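Hypothetical protein yigZ (Escherichia coli, PDB 1VI7) is of uncertain biochemical function, but may bind guanyl ribonucleotides and hydrolyse ribonucleoside triphosphates. Local coordinates at residues F25-A30 with N125-Q130; G159-K164 with V185-A190. One frame throughout, in Å; residues are numbered along the deposited sequence.

Interaction 1: F25-A30 with N125-Q130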
loop_
_atom_site.group_PDB
_atom_site.type_symbol
_atom_site.label_atom_id
_atom_site.label_comp_id
_atom_site.label_asym_id
_atom_site.label_seq_id
_atom_site.Cartn_x
_atom_site.Cartn_y
_atom_site.Cartn_z
ATOM N N PHE A 25 12.000 -9.593 20.503
ATOM C CA PHE A 25 11.672 -8.879 19.291
ATOM C C PHE A 25 10.677 -9.628 18.402
ATOM O O PHE A 25 11.011 -10.664 17.796
ATOM C CB PHE A 25 12.931 -8.571 18.503
ATOM C CG PHE A 25 14.040 -7.870 19.217
ATOM C CD1 PHE A 25 15.077 -8.589 19.793
ATOM C CD2 PHE A 25 14.099 -6.476 19.256
ATOM C CE1 PHE A 25 16.138 -7.958 20.412
ATOM C CE2 PHE A 25 15.143 -5.844 19.877
ATOM C CZ PHE A 25 16.159 -6.576 20.456
ATOM N N ILE A 26 9.526 -9.013 18.179
ATOM C CA ILE A 26 8.464 -9.543 17.389
ATOM C C ILE A 26 8.088 -8.635 16.224
ATOM O O ILE A 26 7.329 -7.695 16.361
ATOM C CB ILE A 26 7.182 -9.814 18.202
ATOM N N THR A 27 8.568 -9.034 15.044
ATOM C CA THR A 27 8.305 -8.349 13.797
ATOM C C THR A 27 6.951 -8.754 13.241
ATOM O O THR A 27 6.622 -9.943 13.326
ATOM C CB THR A 27 9.354 -8.714 12.720
ATOM O OG1 THR A 27 10.643 -8.609 13.341
ATOM C CG2 THR A 27 9.258 -7.726 11.557
ATOM N N MET A 28 6.195 -7.799 12.752
ATOM C CA MET A 28 4.875 -8.051 12.202
ATOM C C MET A 28 4.702 -7.232 10.924
ATOM O O MET A 28 4.957 -6.037 10.877
ATOM C CB MET A 28 3.791 -7.711 13.228
ATOM C CG MET A 28 3.861 -8.558 14.502
ATOM S SD MET A 28 2.761 -7.975 15.817
ATOM C CE MET A 28 1.205 -7.950 14.909
ATOM N N LEU A 29 4.530 -7.936 9.819
ATOM C CA LEU A 29 4.304 -7.383 8.489
ATOM C C LEU A 29 2.795 -7.433 8.188
ATOM O O LEU A 29 2.103 -8.141 8.940
ATOM C CB LEU A 29 5.005 -8.267 7.432
ATOM C CG LEU A 29 6.416 -7.887 7.046
ATOM C CD1 LEU A 29 7.286 -7.755 8.275
ATOM C CD2 LEU A 29 7.029 -8.856 6.044
ATOM N N ALA A 30 2.348 -6.811 7.117
ATOM C CA ALA A 30 0.942 -6.780 6.753
ATOM C C ALA A 30 0.696 -5.892 5.546
ATOM O O ALA A 30 1.482 -4.980 5.318
ATOM C CB ALA A 30 0.167 -6.158 7.939
ATOM N N ASN A 125 13.991 -8.669 7.860
ATOM C CA ASN A 125 14.535 -9.625 6.925
ATOM C C ASN A 125 13.948 -11.024 7.068
ATOM O O ASN A 125 13.683 -11.684 6.059
ATOM C CB ASN A 125 16.071 -9.690 7.120
ATOM C CG ASN A 125 16.692 -10.527 6.008
ATOM O OD1 ASN A 125 16.684 -11.751 6.123
ATOM N ND2 ASN A 125 17.094 -9.852 4.949
ATOM N N GLN A 126 13.767 -11.514 8.281
ATOM C CA GLN A 126 13.297 -12.867 8.502
ATOM C C GLN A 126 11.842 -13.037 8.078
ATOM O O GLN A 126 11.433 -14.043 7.516
ATOM C CB GLN A 126 13.433 -13.248 9.978
ATOM C CG GLN A 126 14.859 -13.386 10.469
ATOM C CD GLN A 126 15.670 -14.262 9.522
ATOM O OE1 GLN A 126 16.761 -13.851 9.123
ATOM N NE2 GLN A 126 15.044 -15.344 9.071
ATOM N N ALA A 127 11.058 -12.034 8.468
ATOM C CA ALA A 127 9.627 -11.971 8.234
ATOM C C ALA A 127 9.358 -12.029 6.726
ATOM O O ALA A 127 8.496 -12.723 6.220
ATOM C CB ALA A 127 9.092 -10.646 8.767
ATOM N N LEU A 128 10.210 -11.253 6.046
ATOM C CA LEU A 128 10.209 -11.127 4.612
ATOM C C LEU A 128 10.424 -12.443 3.930
ATOM O O LEU A 128 9.767 -12.690 2.913
ATOM C CB LEU A 128 11.139 -10.033 4.133
ATOM C CG LEU A 128 10.638 -8.613 4.451
ATOM C CD1 LEU A 128 11.712 -7.601 4.168
ATOM C CD2 LEU A 128 9.347 -8.302 3.689
ATOM N N ARG A 129 11.173 -13.358 4.520
ATOM C CA ARG A 129 11.362 -14.696 3.993
ATOM C C ARG A 129 10.047 -15.479 4.062
ATOM O O ARG A 129 9.967 -16.560 3.467
ATOM C CB ARG A 129 12.437 -15.486 4.708
ATOM C CG ARG A 129 13.870 -15.171 4.520
ATOM C CD ARG A 129 14.736 -15.830 5.602
ATOM N NE ARG A 129 15.992 -15.110 5.791
ATOM C CZ ARG A 129 16.981 -15.088 4.905
ATOM N NH1 ARG A 129 18.090 -14.386 5.140
ATOM N NH2 ARG A 129 16.897 -15.797 3.777
ATOM N N GLN A 130 9.094 -15.113 4.883
ATOM C CA GLN A 130 7.834 -15.867 4.924
ATOM C C GLN A 130 6.661 -15.116 4.315
ATOM O O GLN A 130 5.523 -15.594 4.401
ATOM C CB GLN A 130 7.531 -16.284 6.376
ATOM C CG GLN A 130 8.725 -16.881 7.073
ATOM C CD GLN A 130 8.563 -17.324 8.499
ATOM O OE1 GLN A 130 9.584 -17.374 9.213
ATOM N NE2 GLN A 130 7.350 -17.670 8.935
#
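L29 overlaps the single methyl of A127, laying both branches of its isobutyl group against it: CD1 of L29 lies 3.4 Å from CB of A127, and CD2 of L29 is 3.9 Å from the same carbon. CD2 also serves the next residue of the helix, because CD2 of L29 meets CD2 of L128 at 3.4 Å, the two leucine side chains crossing at about a right angle. One forked leucine thus spans two consecutive helical residues. T27, two residues earlier on the same face of the strand, adds its methyl, with CG2 of T27 4.0 Å from CB of A127. Its CG2 stands anti to the backbone N (chi1, measured to OG1, is -47°), which places the methyl nearer to A127 than the hydroxyl. The nearest CA atoms, those of T27 and A127, are 6.8 Å apart, a close approach of strand and helix that fits the small alanine between them. In fold terms, the C-terminal part of helix 113-128 covers one face of the five-stranded antiparallel sheet, consistent with the kinship of this family to the ribosomal protein S5 domain 2-like group. Strand 23-31 is an inner strand there: T27 and L29 pair by backbone hydrogen bonds with V16 and V14 on one flank, and M28 with V101 on the other. The apolar layer extends across the sheet to strand 98-105, T27 reaching V102 and L29 touching I98 and A100, while V16 also rests on A127.

Interaction 2: G159-K164 with V185-A190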
loop_
_atom_site.group_PDB
_atom_site.type_symbol
_atom_site.label_atom_id
_atom_site.label_comp_id
_atom_site.label_asym_id
_atom_site.label_seq_id
_atom_site.Cartn_x
_atom_site.Cartn_y
_atom_site.Cartn_z
ATOM N N GLY A 159 -19.090 -0.860 -14.258
ATOM C CA GLY A 159 -19.037 -1.962 -13.347
ATOM C C GLY A 159 -18.912 -3.304 -14.035
ATOM O O GLY A 159 -18.320 -4.249 -13.480
ATOM N N GLN A 160 -19.427 -3.436 -15.260
ATOM C CA GLN A 160 -19.290 -4.668 -16.004
ATOM C C GLN A 160 -17.857 -4.841 -16.507
ATOM O O GLN A 160 -17.554 -5.886 -17.071
ATOM C CB GLN A 160 -20.209 -4.733 -17.221
ATOM C CG GLN A 160 -21.660 -5.023 -16.880
ATOM C CD GLN A 160 -22.580 -4.339 -17.871
ATOM O OE1 GLN A 160 -22.449 -4.549 -19.077
ATOM N NE2 GLN A 160 -23.480 -3.506 -17.358
ATOM N N CYS A 161 -17.105 -3.759 -16.561
ATOM C CA CYS A 161 -15.729 -3.827 -17.030
ATOM C C CYS A 161 -14.773 -3.649 -15.875
ATOM O O CYS A 161 -13.647 -3.193 -16.042
ATOM C CB CYS A 161 -15.457 -2.799 -18.129
ATOM S SG CYS A 161 -16.448 -3.079 -19.597
ATOM N N ASP A 162 -15.271 -3.959 -14.673
ATOM C CA ASP A 162 -14.414 -3.846 -13.491
ATOM C C ASP A 162 -13.921 -2.404 -13.377
ATOM O O ASP A 162 -12.768 -2.210 -13.057
ATOM C CB ASP A 162 -13.197 -4.761 -13.625
ATOM C CG ASP A 162 -13.577 -6.232 -13.718
ATOM O OD1 ASP A 162 -14.522 -6.659 -13.019
ATOM O OD2 ASP A 162 -12.973 -6.936 -14.546
ATOM N N GLY A 163 -14.799 -1.461 -13.685
ATOM C CA GLY A 163 -14.512 -0.057 -13.634
ATOM C C GLY A 163 -15.160 0.546 -12.387
ATOM O O GLY A 163 -16.116 0.011 -11.846
ATOM N N LYS A 164 -14.659 1.702 -12.029
ATOM C CA LYS A 164 -15.084 2.436 -10.840
ATOM C C LYS A 164 -15.074 3.936 -11.182
ATOM O O LYS A 164 -14.162 4.481 -11.815
ATOM C CB LYS A 164 -14.130 2.176 -9.674
ATOM C CG LYS A 164 -14.719 2.075 -8.297
ATOM C CD LYS A 164 -15.627 3.230 -7.947
ATOM C CE LYS A 164 -15.697 3.490 -6.452
ATOM N NZ LYS A 164 -14.835 4.641 -6.055
ATOM N N VAL A 185 -10.446 -1.183 -21.595
ATOM C CA VAL A 185 -10.736 0.109 -22.178
ATOM C C VAL A 185 -11.399 0.035 -23.537
ATOM O O VAL A 185 -12.347 0.761 -23.849
ATOM C CB VAL A 185 -9.430 0.922 -22.287
ATOM C CG1 VAL A 185 -8.407 0.160 -23.144
ATOM C CG2 VAL A 185 -9.623 2.312 -22.833
ATOM N N ALA A 186 -10.898 -0.824 -24.412
ATOM C CA ALA A 186 -11.408 -0.990 -25.761
ATOM C C ALA A 186 -12.788 -1.627 -25.734
ATOM O O ALA A 186 -13.649 -1.324 -26.536
ATOM C CB ALA A 186 -10.458 -1.860 -26.549
ATOM N N GLU A 187 -12.978 -2.545 -24.791
ATOM C CA GLU A 187 -14.273 -3.209 -24.677
ATOM C C GLU A 187 -15.284 -2.200 -24.109
ATOM O O GLU A 187 -16.441 -2.213 -24.513
ATOM C CB GLU A 187 -14.232 -4.465 -23.820
ATOM C CG GLU A 187 -15.623 -5.023 -23.510
ATOM C CD GLU A 187 -15.670 -5.818 -22.223
ATOM O OE1 GLU A 187 -16.776 -6.012 -21.671
ATOM O OE2 GLU A 187 -14.570 -6.238 -21.782
ATOM N N PHE A 188 -14.813 -1.357 -23.214
ATOM C CA PHE A 188 -15.627 -0.334 -22.586
ATOM C C PHE A 188 -15.998 0.731 -23.616
ATOM O O PHE A 188 -17.146 1.115 -23.719
ATOM C CB PHE A 188 -14.843 0.303 -21.429
ATOM C CG PHE A 188 -15.609 1.343 -20.676
ATOM C CD1 PHE A 188 -15.203 2.673 -20.699
ATOM C CD2 PHE A 188 -16.758 1.008 -19.984
ATOM C CE1 PHE A 188 -15.883 3.632 -19.975
ATOM C CE2 PHE A 188 -17.465 1.964 -19.272
ATOM C CZ PHE A 188 -17.006 3.265 -19.253
ATOM N N SER A 189 -15.019 1.189 -24.376
ATOM C CA SER A 189 -15.260 2.198 -25.394
ATOM C C SER A 189 -16.320 1.663 -26.353
ATOM O O SER A 189 -17.322 2.348 -26.582
ATOM C CB SER A 189 -13.992 2.581 -26.131
ATOM O OG SER A 189 -13.072 3.323 -25.369
ATOM N N ALA A 190 -16.127 0.458 -26.867
ATOM C CA ALA A 190 -17.111 -0.153 -27.767
ATOM C C ALA A 190 -18.482 -0.180 -27.102
ATOM O O ALA A 190 -19.472 0.343 -27.612
ATOM C CB ALA A 190 -16.701 -1.557 -28.139
#
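A Schellman motif closes helix 151-160 at the point where this contact forms, inside a ferredoxin-like beta-alpha-beta-beta-alpha-beta domain whose second helix is 185-196. The evidence for the motif lies in the backbone: D162 is the C-prime residue with a positive phi of 59°, its N makes a weak 3.3 Å hydrogen bond to O of G159, and N of G163 turns back to the carbonyl of the residue before G159. Strand 164-170 begins directly afterwards. C161, at the bend, aims its side chain at helix 185-196, and the CA atoms of C161 and F188 come within 6.6 Å of each other. SG of C161 approaches the rim of the F188 ring, 4.1 Å from CD2 of F188. Seen from the ring centroid, 5.4 Å from SG of C161, the sulfur lies 77° off the ring normal, so this sulfur-aromatic contact is made at the edge, near the ring plane. The carboxylate of E187 borders the same sulfur, with OE1 of E187 3.6 Å from SG of C161. That reach follows from a CG anti to the backbone N (chi1 170°) and an extended chain beyond it. The buried thiol therefore sits between an aromatic edge and an acidic group. Two lysines lie close to this junction: D162 makes a salt bridge with K184, and K191 donates to OE1 of Q160 and forms a long, weak ion pair with E187. L202 touches both F188 and S189. On the helix itself, OG of S189 donates to O of V185 at 3.1 Å from above the carbonyl plane, while N of S189 reaches that oxygen from the opposite face.

Interactions 1 and 2 lie on opposite sides of the chain's centre, their own centres 39 Å apart and their nearest atoms about 22 Å apart, and they belong to different parts of the protein, the UPF0029 and DUF1949 families respectively. They share no helix or strand and follow one another along the chain. Most of the touching residues are buried in both, yet the chemistry differs. Interaction 1 joins a helix to an inner strand across 94 intervening residues and is wholly aliphatic. Interaction 2 links a helix end to a second helix across only 20, and brings a sulfur against an aromatic edge and a carboxylate, the last with a long, weak lysine partner.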